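Ribosome inactivating type 1 protein (Iris hollandica, PDB 3MVG) belongs to the type 1 ribosome-inactivating proteins, a plant family whose single-chain members share a mixed alpha-helical and beta-sheet fold. Local coordinates at residues Glu161-Arg166 with Leu244-Arg249. Numbering follows the deposited sequence.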
ATOM      1  N   GLU A 161      12.953   2.592  -6.005  1.00  9.36           N
ATOM      2  CA  GLU A 161      11.645   2.688  -6.658  1.00  9.53           C
ATOM      3  C   GLU A 161      10.492   2.623  -5.671  1.00  9.24           C
ATOM      4  O   GLU A 161       9.488   3.308  -5.843  1.00  9.67           O
ATOM      5  CB  GLU A 161      11.466   1.646  -7.763  1.00 10.27           C
ATOM      6  CG  GLU A 161      12.497   1.713  -8.901  1.00 10.99           C
ATOM      7  CD  GLU A 161      12.389   2.930  -9.804  1.00 12.96           C
ATOM      8  OE1 GLU A 161      11.568   3.837  -9.543  1.00 15.18           O
ATOM      9  OE2 GLU A 161      13.143   2.962 -10.795  1.00 14.09           O
ATOM     10  N   THR A 162      10.621   1.782  -4.647  1.00  9.34           N
ATOM     11  CA  THR A 162       9.628   1.731  -3.572  1.00  9.08           C
ATOM     12  C   THR A 162       9.633   3.016  -2.724  1.00  9.05           C
ATOM     13  O   THR A 162       8.577   3.453  -2.263  1.00  9.53           O
ATOM     14  CB  THR A 162       9.852   0.510  -2.683  1.00  9.37           C
ATOM     15  OG1 THR A 162      11.218   0.517  -2.277  1.00  9.91           O
ATOM     16  CG2 THR A 162       9.537  -0.793  -3.431  1.00 10.11           C
ATOM     17  N   ALA A 163      10.804   3.621  -2.523  1.00  8.54           N
ATOM     18  CA  ALA A 163      10.847   4.929  -1.856  1.00  8.87           C
ATOM     19  C   ALA A 163      10.072   5.965  -2.692  1.00  8.52           C
ATOM     20  O   ALA A 163       9.335   6.778  -2.151  1.00  8.96           O
ATOM     21  CB  ALA A 163      12.285   5.394  -1.652  1.00  9.30           C
ATOM     22  N   ARG A 164      10.241   5.923  -4.016  1.00  8.77           N
ATOM     23  CA  ARG A 164       9.577   6.869  -4.923  1.00  9.12           C
ATOM     24  C   ARG A 164       8.079   6.619  -5.044  1.00  9.47           C
ATOM     25  O   ARG A 164       7.311   7.573  -5.190  1.00  9.44           O
ATOM     26  CB  ARG A 164      10.201   6.799  -6.311  1.00 10.11           C
ATOM     27  CG  ARG A 164      11.607   7.346  -6.405  1.00  9.72           C
ATOM     28  CD  ARG A 164      12.139   7.017  -7.776  1.00 10.19           C
ATOM     29  NE  ARG A 164      13.452   7.591  -8.041  1.00 10.58           N
ATOM     30  CZ  ARG A 164      14.127   7.395  -9.170  1.00 11.41           C
ATOM     31  NH1 ARG A 164      13.625   6.630 -10.126  1.00 13.65           N
ATOM     32  NH2 ARG A 164      15.304   7.969  -9.337  1.00 10.96           N
ATOM     33  N   PHE A 165       7.667   5.349  -4.999  1.00  9.25           N
ATOM     34  CA  PHE A 165       6.270   4.978  -5.260  1.00  9.36           C
ATOM     35  C   PHE A 165       5.733   4.003  -4.233  1.00  9.33           C
ATOM     36  O   PHE A 165       6.125   2.819  -4.205  1.00  9.74           O
ATOM     37  CB  PHE A 165       6.111   4.322  -6.632  1.00  9.32           C
ATOM     38  CG  PHE A 165       6.366   5.236  -7.787  1.00 10.00           C
ATOM     39  CD1 PHE A 165       5.399   6.150  -8.194  1.00 10.70           C
ATOM     40  CD2 PHE A 165       7.558   5.168  -8.483  1.00 11.14           C
ATOM     41  CE1 PHE A 165       5.628   6.997  -9.279  1.00 11.62           C
ATOM     42  CE2 PHE A 165       7.788   6.003  -9.567  1.00 11.27           C
ATOM     43  CZ  PHE A 165       6.821   6.913  -9.966  1.00 11.96           C
ATOM     44  N   ARG A 166       4.789   4.469  -3.425  1.00  9.55           N
ATOM     45  CA  ARG A 166       4.123   3.599  -2.466  1.00 10.07           C
ATOM     46  C   ARG A 166       3.334   2.487  -3.151  1.00 10.54           C
ATOM     47  O   ARG A 166       3.092   1.443  -2.535  1.00 11.33           O
ATOM     48  CB  ARG A 166       3.242   4.409  -1.514  1.00 10.20           C
ATOM     49  CG  ARG A 166       4.058   5.326  -0.633  1.00  9.65           C
ATOM     50  CD  ARG A 166       3.202   6.318   0.116  1.00 10.89           C
ATOM     51  NE  ARG A 166       4.016   7.299   0.824  1.00 11.94           N
ATOM     52  CZ  ARG A 166       4.550   7.122   2.032  1.00 10.03           C
ATOM     53  NH1 ARG A 166       4.334   5.999   2.719  1.00 11.45           N
ATOM     54  NH2 ARG A 166       5.308   8.080   2.542  1.00 10.41           N
ATOM     55  N   LEU A 244       2.781   8.284  -5.513  1.00  9.07           N
ATOM     56  CA  LEU A 244       3.963   9.120  -5.708  1.00  9.39           C
ATOM     57  C   LEU A 244       4.377   9.696  -4.356  1.00  8.84           C
ATOM     58  O   LEU A 244       3.575  10.359  -3.697  1.00  9.16           O
ATOM     59  CB  LEU A 244       3.677  10.221  -6.725  1.00  9.49           C
ATOM     60  CG  LEU A 244       4.820  11.177  -7.037  1.00 10.02           C
ATOM     61  CD1 LEU A 244       5.999  10.454  -7.662  1.00 11.09           C
ATOM     62  CD2 LEU A 244       4.300  12.271  -7.968  1.00 10.61           C
ATOM     63  N   ALA A 245       5.621   9.438  -3.945  1.00  8.76           N
ATOM     64  CA  ALA A 245       6.008   9.620  -2.549  1.00  8.44           C
ATOM     65  C   ALA A 245       7.233  10.484  -2.344  1.00  8.45           C
ATOM     66  O   ALA A 245       7.552  10.845  -1.214  1.00  8.58           O
ATOM     67  CB  ALA A 245       6.208   8.258  -1.874  1.00  9.21           C
ATOM     68  N   LEU A 246       7.935  10.773  -3.434  1.00  8.69           N
ATOM     69  CA  LEU A 246       9.075  11.689  -3.464  1.00  8.90           C
ATOM     70  C   LEU A 246       9.031  12.391  -4.802  1.00  8.99           C
ATOM     71  O   LEU A 246       8.693  11.761  -5.809  1.00  9.41           O
ATOM     72  CB  LEU A 246      10.410  10.940  -3.368  1.00  9.13           C
ATOM     73  CG  LEU A 246      10.691  10.099  -2.126  1.00  8.63           C
ATOM     74  CD1 LEU A 246      11.943   9.272  -2.333  1.00 10.44           C
ATOM     75  CD2 LEU A 246      10.824  10.990  -0.905  1.00 10.22           C
ATOM     76  N   LEU A 247       9.392  13.671  -4.818  1.00  9.51           N
ATOM     77  CA  LEU A 247       9.390  14.443  -6.059  1.00  9.50           C
ATOM     78  C   LEU A 247      10.792  14.824  -6.479  1.00  9.48           C
ATOM     79  O   LEU A 247      11.540  15.427  -5.703  1.00  9.66           O
ATOM     80  CB  LEU A 247       8.573  15.729  -5.910  1.00  9.98           C
ATOM     81  CG  LEU A 247       7.127  15.615  -5.458  1.00  9.96           C
ATOM     82  CD1 LEU A 247       6.597  17.003  -5.181  1.00 11.53           C
ATOM     83  CD2 LEU A 247       6.263  14.897  -6.467  1.00 11.65           C
ATOM     84  N   LEU A 248      11.143  14.490  -7.723  1.00  9.76           N
ATOM     85  CA  LEU A 248      12.364  15.018  -8.332  1.00 10.14           C
ATOM     86  C   LEU A 248      12.194  16.526  -8.523  1.00 10.52           C
ATOM     87  O   LEU A 248      11.270  16.953  -9.220  1.00 10.93           O
ATOM     88  CB  LEU A 248      12.622  14.341  -9.680  1.00 10.78           C
ATOM     89  CG  LEU A 248      13.902  14.770 -10.397  1.00 10.98           C
ATOM     90  CD1 LEU A 248      15.139  14.312  -9.625  1.00 11.95           C
ATOM     91  CD2 LEU A 248      13.908  14.197 -11.796  1.00 12.60           C
ATOM     92  N   ARG A 249      13.059  17.326  -7.908  1.00 10.91           N
ATOM     93  CA  ARG A 249      12.902  18.782  -7.975  1.00 12.06           C
ATOM     94  C   ARG A 249      13.048  19.269  -9.413  1.00 13.47           C
ATOM     95  O   ARG A 249      14.018  18.939 -10.106  1.00 13.15           O
ATOM     96  CB  ARG A 249      13.887  19.482  -7.040  1.00 11.87           C
ATOM     97  CG  ARG A 249      13.678  20.997  -6.930  1.00 11.90           C
ATOM     98  CD  ARG A 249      14.638  21.632  -5.944  1.00 11.98           C
ATOM     99  NE  ARG A 249      14.397  21.122  -4.595  1.00 11.59           N
ATOM    100  CZ  ARG A 249      14.574  21.803  -3.471  1.00 12.35           C
ATOM    101  NH1 ARG A 249      15.035  23.053  -3.498  1.00 15.54           N
ATOM    102  NH2 ARG A 249      14.293  21.231  -2.308  1.00 13.33           N
TER
HETATM  103  O   HOH W   1       5.679  10.400   0.842  1.00 10.21           O
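Ala245 brings its methyl group against the end of helix 146-164: CB lies 3.5 Å from Ala163 O and meets both Arg166 CG, at 3.8 Å, and the guanidinium nitrogen NE, at 3.6 Å. The same residue supplies the backbone link, Ala245 N donating to Arg164 O at 2.8 Å with a bent N-H...O angle of 144°. Arg166 turns its CG away from its own carbonyl carbon (chi1 -66°); the extended run from CG to NE lies along the methyl, and the turn at chi4 (-84°) sets the guanidinium across the chain end. There a water in the guanidinium plane accepts from Arg166 NH2 at 2.9 Å and donates to Ala245 O; Gln21 also binds NH2. Leu246 lays CG and CD1 against Ala163 O (CD1 to O 3.6 Å), with CD1 also near Ala163 CB. CB of Leu244 points away, but chi1 and chi2 together return CD1 to 3.8 Å from Phe165 CE1, oblique to the ring. Leu246 N is buried without a hydrogen-bond partner. Arg164 directs its head elsewhere, to Asn70 O and in a long salt bridge from NH1 to Glu161 OE1 (3.5 Å). The contact fastens the loop following helix 235-240 to the junction of helices 146-164 and 166-173, with Arg24 of helix 13-27 bonding Ala163 O, Trp201 of helix 201-210 packing on Leu244 and Phe165, and strand 36-37 against Leu244 and Leu246.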